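Local coordinates for protein methyltransferase (Geobacter sulfurreducens PCA, PDB 3C3P) that probably transfers a methyl group from S-adenosyl-L-methionine to a hydroxyl oxygen of a substrate not yet identified, at residues 150-156 with 204-210; 21-25 with 72-76. All coordinates share one frame; numbering follows the deposited sequence.

Interaction 1: residues 150-156 with 204-210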
loop_
_atom_site.group_PDB
_atom_site.type_symbol
_atom_site.label_atom_id
_atom_site.label_comp_id
_atom_site.label_asym_id
_atom_site.label_seq_id
_atom_site.Cartn_x
_atom_site.Cartn_y
_atom_site.Cartn_z
ATOM N N LEU A 150 -15.929 5.692 11.391
ATOM C CA LEU A 150 -14.534 5.238 11.284
ATOM C C LEU A 150 -13.803 5.127 12.614
ATOM O O LEU A 150 -14.003 5.913 13.529
ATOM C CB LEU A 150 -13.716 6.140 10.338
ATOM C CG LEU A 150 -14.136 6.250 8.871
ATOM C CD1 LEU A 150 -13.162 7.169 8.152
ATOM C CD2 LEU A 150 -14.188 4.875 8.216
ATOM N N ALA A 151 -12.968 4.106 12.707
ATOM C CA ALA A 151 -12.137 3.918 13.885
ATOM C C ALA A 151 -10.923 4.807 13.766
ATOM O O ALA A 151 -10.593 5.309 12.695
ATOM C CB ALA A 151 -11.664 2.489 13.995
ATOM N N LYS A 152 -10.276 5.010 14.902
ATOM C CA LYS A 152 -9.025 5.741 14.922
ATOM C C LYS A 152 -8.081 5.075 13.918
ATOM O O LYS A 152 -7.936 3.848 13.915
ATOM C CB LYS A 152 -8.359 5.663 16.298
ATOM C CG LYS A 152 -6.951 6.250 16.327
ATOM C CD LYS A 152 -6.290 6.177 17.704
ATOM C CE LYS A 152 -4.841 6.620 17.609
ATOM N NZ LYS A 152 -4.167 6.643 18.953
ATOM N N ASN A 153 -7.444 5.895 13.088
ATOM C CA ASN A 153 -6.448 5.430 12.108
ATOM C C ASN A 153 -6.991 4.459 11.054
ATOM O O ASN A 153 -6.259 3.594 10.523
ATOM C CB ASN A 153 -5.197 4.819 12.793
ATOM C CG ASN A 153 -4.401 5.813 13.652
ATOM O OD1 ASN A 153 -3.738 5.390 14.608
ATOM N ND2 ASN A 153 -4.470 7.106 13.340
ATOM N N ALA A 154 -8.281 4.594 10.777
ATOM C CA ALA A 154 -8.909 3.806 9.702
ATOM C C ALA A 154 -8.262 4.142 8.370
ATOM O O ALA A 154 -7.676 5.195 8.176
ATOM C CB ALA A 154 -10.398 4.077 9.593
ATOM N N LEU A 155 -8.422 3.215 7.445
ATOM C CA LEU A 155 -7.928 3.350 6.101
ATOM C C LEU A 155 -9.053 3.268 5.097
ATOM O O LEU A 155 -9.852 2.327 5.104
ATOM C CB LEU A 155 -6.958 2.201 5.780
ATOM C CG LEU A 155 -6.347 2.142 4.376
ATOM C CD1 LEU A 155 -5.371 3.282 4.078
ATOM C CD2 LEU A 155 -5.671 0.752 4.176
ATOM N N LEU A 156 -9.071 4.281 4.246
ATOM C CA LEU A 156 -10.034 4.388 3.167
ATOM C C LEU A 156 -9.340 3.866 1.926
ATOM O O LEU A 156 -8.194 4.227 1.643
ATOM C CB LEU A 156 -10.456 5.847 2.944
ATOM C CG LEU A 156 -11.537 6.116 1.908
ATOM C CD1 LEU A 156 -12.876 5.599 2.422
ATOM C CD2 LEU A 156 -11.599 7.601 1.637
ATOM N N LEU A 204 -7.103 5.125 -4.627
ATOM C CA LEU A 204 -6.912 6.221 -3.691
ATOM C C LEU A 204 -6.883 5.639 -2.286
ATOM O O LEU A 204 -7.778 4.892 -1.878
ATOM C CB LEU A 204 -8.032 7.254 -3.833
ATOM C CG LEU A 204 -8.164 8.480 -2.935
ATOM C CD1 LEU A 204 -6.954 9.404 -2.981
ATOM C CD2 LEU A 204 -9.416 9.277 -3.371
ATOM N N LEU A 205 -5.831 5.986 -1.557
ATOM C CA LEU A 205 -5.659 5.520 -0.188
ATOM C C LEU A 205 -5.636 6.718 0.735
ATOM O O LEU A 205 -4.905 7.700 0.502
ATOM C CB LEU A 205 -4.347 4.733 -0.055
ATOM C CG LEU A 205 -4.134 3.522 -0.970
ATOM C CD1 LEU A 205 -2.696 2.931 -0.850
ATOM C CD2 LEU A 205 -5.177 2.473 -0.661
ATOM N N GLY A 206 -6.466 6.633 1.765
ATOM C CA GLY A 206 -6.554 7.682 2.797
ATOM C C GLY A 206 -6.442 7.119 4.198
ATOM O O GLY A 206 -7.295 6.350 4.650
ATOM N N TYR A 207 -5.381 7.515 4.886
ATOM C CA TYR A 207 -5.141 7.096 6.262
ATOM C C TYR A 207 -5.642 8.186 7.187
ATOM O O TYR A 207 -5.245 9.336 7.071
ATOM C CB TYR A 207 -3.654 6.864 6.493
ATOM C CG TYR A 207 -3.259 6.480 7.887
ATOM C CD1 TYR A 207 -3.296 5.144 8.282
ATOM C CD2 TYR A 207 -2.834 7.423 8.807
ATOM C CE1 TYR A 207 -2.944 4.775 9.555
ATOM C CE2 TYR A 207 -2.478 7.064 10.060
ATOM C CZ TYR A 207 -2.518 5.728 10.427
ATOM O OH TYR A 207 -2.146 5.366 11.685
ATOM N N ARG A 208 -6.487 7.803 8.128
ATOM C CA ARG A 208 -7.059 8.764 9.042
ATOM C C ARG A 208 -6.080 9.036 10.157
ATOM O O ARG A 208 -5.775 8.180 10.967
ATOM C CB ARG A 208 -8.404 8.272 9.557
ATOM C CG ARG A 208 -9.240 9.414 9.977
ATOM C CD ARG A 208 -10.653 9.059 10.071
ATOM N NE ARG A 208 -10.909 8.457 11.344
ATOM C CZ ARG A 208 -11.480 9.061 12.376
ATOM N NH1 ARG A 208 -11.981 10.272 12.294
ATOM N NH2 ARG A 208 -11.620 8.391 13.486
ATOM N N LEU A 209 -5.611 10.271 10.182
ATOM C CA LEU A 209 -4.618 10.744 11.165
ATOM C C LEU A 209 -5.152 10.683 12.596
ATOM O O LEU A 209 -6.332 10.812 12.828
ATOM C CB LEU A 209 -4.095 12.138 10.753
ATOM C CG LEU A 209 -3.331 12.180 9.429
ATOM C CD1 LEU A 209 -3.056 13.613 9.015
ATOM C CD2 LEU A 209 -2.033 11.391 9.509
ATOM N N SER A 210 -4.243 10.412 13.533
ATOM C CA SER A 210 -4.567 10.274 14.967
ATOM C C SER A 210 -5.196 11.545 15.526
ATOM O O SER A 210 -6.023 11.442 16.430
ATOM C CB SER A 210 -3.321 9.938 15.789
ATOM O OG SER A 210 -2.696 8.753 15.330
ATOM O OXT SER A 210 -4.908 12.670 15.098
HETATM O O HOH W 1 -1.062 5.637 14.732
HETATM O O HOH W 2 -8.045 8.703 13.521
#
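Arg-208 and Asn-153 bury more surface here than any other residue, each reaching into the backbone of the other's segment where strand 154-156 runs antiparallel to strand 204-208. The arginine chain bends at its third torsion (chi3 84°), which turns the guanidinium back over the turn. There NE and NH2 share one acceptor, lying 3.4 Å and 3.3 Å from Ala-151 O in two weak hydrogen bonds. The same carbonyl closes the type II turn by accepting from Ala-154 N, so three donors converge on it. Leu-150 CD1 packs against Arg-208 CD at 3.7 Å, while its CB lies over one face of the guanidinium.

Asn-153 has the left-handed backbone conformation of the third turn position. Both N-H groups of its amide are used in the amide plane: ND2 donates to Arg-208 O at 2.9 Å and to Ser-210 OG at 3.1 Å. The amide lies within 19° of the plane of the Tyr-207 ring, and water 1 joins Asn-153 OD1 to Tyr-207 OH. With an alanine in place of Asn-153, Arg-208 O and Ser-210 OG would probably lose their common donor, and Tyr-207 OH its water link to the amide.

Regular pairing takes over beyond the turn. Ala-154 O receives Arg-208 N at 2.9 Å, and Leu-156 forms a hydrogen-bonded pair with Gly-206, its N 2.8 Å from Gly-206 O. Leu-155 and Tyr-207, the intervening non-hydrogen-bonded pair, put their side chains on one face of the sheet.

The pairing joins strand 154-159, last of the parallel strands, to the antiparallel strand 203-208 in the Rossmann-like methyltransferase sheet. Strands 127-133 and 192-197 flank the pair, Phe-182 and Leu-186 of helix 181-186 pack on Leu-156, and Arg-53 of the second subunit packs on Tyr-207.

Interaction 2: residues 21-25 with 72-76. With PEG (di(hydroxyethyl)ether), chain N.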
loop_
_atom_site.group_PDB
_atom_site.type_symbol
_atom_site.label_atom_id
_atom_site.label_comp_id
_atom_site.label_asym_id
_atom_site.label_seq_id
_atom_site.Cartn_x
_atom_site.Cartn_y
_atom_site.Cartn_z
ATOM N N ALA A 21 -3.396 -18.802 -11.233
ATOM C CA ALA A 21 -4.690 -18.262 -10.797
ATOM C C ALA A 21 -5.577 -19.252 -10.048
ATOM O O ALA A 21 -5.614 -20.434 -10.348
ATOM C CB ALA A 21 -5.453 -17.678 -12.003
ATOM N N ASP A 22 -6.265 -18.708 -9.053
ATOM C CA ASP A 22 -7.217 -19.439 -8.211
ATOM C C ASP A 22 -8.444 -19.638 -9.107
ATOM O O ASP A 22 -8.949 -18.663 -9.669
ATOM C CB ASP A 22 -7.525 -18.623 -6.941
ATOM C CG ASP A 22 -8.444 -19.336 -5.943
ATOM O OD1 ASP A 22 -9.175 -20.284 -6.300
ATOM O OD2 ASP A 22 -8.455 -18.903 -4.774
ATOM N N PRO A 23 -8.937 -20.890 -9.265
ATOM C CA PRO A 23 -10.095 -21.067 -10.155
ATOM C C PRO A 23 -11.324 -20.335 -9.641
ATOM O O PRO A 23 -12.243 -20.018 -10.398
ATOM C CB PRO A 23 -10.317 -22.585 -10.164
ATOM C CG PRO A 23 -9.686 -23.079 -8.922
ATOM C CD PRO A 23 -8.546 -22.152 -8.613
ATOM N N VAL A 24 -11.297 -20.054 -8.348
ATOM C CA VAL A 24 -12.382 -19.331 -7.685
ATOM C C VAL A 24 -12.456 -17.953 -8.289
ATOM O O VAL A 24 -13.517 -17.423 -8.610
ATOM C CB VAL A 24 -12.113 -19.100 -6.195
ATOM C CG1 VAL A 24 -13.243 -18.299 -5.596
ATOM C CG2 VAL A 24 -11.940 -20.421 -5.448
ATOM N N VAL A 25 -11.276 -17.366 -8.393
ATOM C CA VAL A 25 -11.120 -16.023 -8.950
ATOM C C VAL A 25 -11.403 -16.035 -10.451
ATOM O O VAL A 25 -12.052 -15.130 -10.987
ATOM C CB VAL A 25 -9.710 -15.416 -8.654
ATOM C CG1 VAL A 25 -9.509 -14.116 -9.404
ATOM C CG2 VAL A 25 -9.517 -15.182 -7.154
ATOM N N TRP A 72 -14.174 -10.833 -1.144
ATOM C CA TRP A 72 -13.463 -12.089 -1.275
ATOM C C TRP A 72 -11.993 -11.858 -0.893
ATOM O O TRP A 72 -11.409 -12.621 -0.114
ATOM C CB TRP A 72 -13.637 -12.664 -2.682
ATOM C CG TRP A 72 -13.033 -13.963 -2.808
ATOM C CD1 TRP A 72 -13.595 -15.181 -2.489
ATOM C CD2 TRP A 72 -11.727 -14.238 -3.267
ATOM N NE1 TRP A 72 -12.702 -16.191 -2.740
ATOM C CE2 TRP A 72 -11.543 -15.634 -3.210
ATOM C CE3 TRP A 72 -10.687 -13.447 -3.720
ATOM C CZ2 TRP A 72 -10.361 -16.242 -3.605
ATOM C CZ3 TRP A 72 -9.510 -14.061 -4.103
ATOM C CH2 TRP A 72 -9.356 -15.428 -4.043
ATOM N N TRP A 73 -11.421 -10.773 -1.408
ATOM C CA TRP A 73 -10.001 -10.431 -1.135
ATOM C C TRP A 73 -9.774 -10.096 0.326
ATOM O O TRP A 73 -8.820 -10.552 0.960
ATOM C CB TRP A 73 -9.493 -9.283 -2.024
ATOM C CG TRP A 73 -9.362 -9.678 -3.461
ATOM C CD1 TRP A 73 -10.275 -9.470 -4.458
ATOM C CD2 TRP A 73 -8.277 -10.392 -4.047
ATOM N NE1 TRP A 73 -9.804 -10.001 -5.644
ATOM C CE2 TRP A 73 -8.591 -10.589 -5.413
ATOM C CE3 TRP A 73 -7.085 -10.929 -3.547
ATOM C CZ2 TRP A 73 -7.738 -11.249 -6.286
ATOM C CZ3 TRP A 73 -6.246 -11.593 -4.416
ATOM C CH2 TRP A 73 -6.582 -11.751 -5.774
ATOM N N PHE A 74 -10.690 -9.307 0.861
ATOM C CA PHE A 74 -10.612 -8.903 2.271
ATOM C C PHE A 74 -10.838 -10.068 3.259
ATOM O O PHE A 74 -10.163 -10.159 4.300
ATOM C CB PHE A 74 -11.591 -7.767 2.590
ATOM C CG PHE A 74 -11.232 -6.451 1.961
ATOM C CD1 PHE A 74 -10.026 -5.827 2.287
ATOM C CD2 PHE A 74 -12.118 -5.786 1.142
ATOM C CE1 PHE A 74 -9.680 -4.591 1.748
ATOM C CE2 PHE A 74 -11.777 -4.538 0.607
ATOM C CZ PHE A 74 -10.561 -3.946 0.918
ATOM N N ALA A 75 -11.794 -10.941 2.945
ATOM C CA ALA A 75 -12.127 -12.071 3.827
ATOM C C ALA A 75 -10.932 -12.982 4.060
ATOM O O ALA A 75 -10.745 -13.547 5.137
ATOM C CB ALA A 75 -13.318 -12.891 3.262
ATOM N N ARG A 76 -10.141 -13.099 3.018
ATOM C CA ARG A 76 -8.951 -13.956 3.012
ATOM C C ARG A 76 -7.832 -13.414 3.873
ATOM O O ARG A 76 -6.939 -14.148 4.274
ATOM C CB ARG A 76 -8.396 -14.104 1.582
ATOM C CG ARG A 76 -9.366 -14.714 0.574
ATOM C CD ARG A 76 -8.643 -15.311 -0.643
ATOM N NE ARG A 76 -7.582 -16.221 -0.192
ATOM C CZ ARG A 76 -7.025 -17.204 -0.890
ATOM N NH1 ARG A 76 -7.485 -17.553 -2.087
ATOM N NH2 ARG A 76 -6.039 -17.903 -0.331
HETATM C C1 PEG N . -5.246 -20.521 -2.874
HETATM O O1 PEG N . -5.706 -19.700 -3.950
HETATM C C2 PEG N . -6.421 -21.120 -2.100
HETATM O O2 PEG N . -5.928 -22.007 -1.093
HETATM C C3 PEG N . -6.175 -23.378 -1.406
HETATM C C4 PEG N . -5.384 -23.818 -2.642
HETATM O O4 PEG N . -3.980 -23.580 -2.472
#
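Val-25 and Trp-72 make the nearest backbone approach, with their CA atoms 8.9 Å apart, so the start of helix 23-34 meets the end of helix 69-75 through side chains alone. Trp-72 is the main surface on its side. Its CG stands anti to the backbone N (chi1 -175°), which carries the indole out toward residues 22-25. Val-24 comes obliquely to the pyrrole part, placing CG1 3.6 Å from Trp-72 NE1. Val-25 lies against the six-membered part, but its CG2 is modelled too close to the ring, so its exact placement is doubtful. Beside Trp-72 on helix 69-75, Trp-73 receives Trp-72 CZ3 over the centre of its ring, 3.7 Å above the plane.

Asp-22 brings the polar element. Its OD2 lies at the indole edge, 3.5 Å from Trp-72 CZ2, and forms a salt bridge with Arg-76, NH1 being 3.2 Å away. Carboxylate and guanidinium planes stand almost perpendicular, 89° apart, so the charges meet through one oxygen and one nitrogen rather than side by side. Arg-76 CD sits above one face of the Trp-72 indole, toward its rim. A di(hydroxyethyl)ether molecule, probably from the crystallisation liquor, adds weak hydrogen bonds from its O1 to Asp-22 OD2 and from Arg-76 NH1 to O1. Asp-22 is also the N-cap of helix 23-34.

Helix 91-104 packs on both segments: Met-100 touches Val-24 and Trp-72, and Asn-104 touches Trp-72. Helix 42-55 contributes Arg-46 against Trp-73. On helix 69-75, Phe-74 packs instead on Val-60 and Val-62 of strand 59-63, tying that helix to the central sheet.

Overall arrangement
The two contacts lie on opposite sides of the chain's centre, their centres 25 Å apart, and share no helix or strand. Interaction 1 is largely buried and belongs to the sheet: main-chain hydrogen bonds pair two strands, and the side chains of Asn-153 and Arg-208 add hydrogen bonds to backbone carbonyls near the turn. Interaction 2 is smaller and only partly buried. It joins two helices, has no direct hydrogen bond between its segments, and relies on aliphatic-to-indole packing edged by a salt bridge at the surface. Arginine differs accordingly, meeting a carbonyl in 150-156/204-210 and a carboxylate in 21-25/72-76. The second subunit reaches only interaction 1.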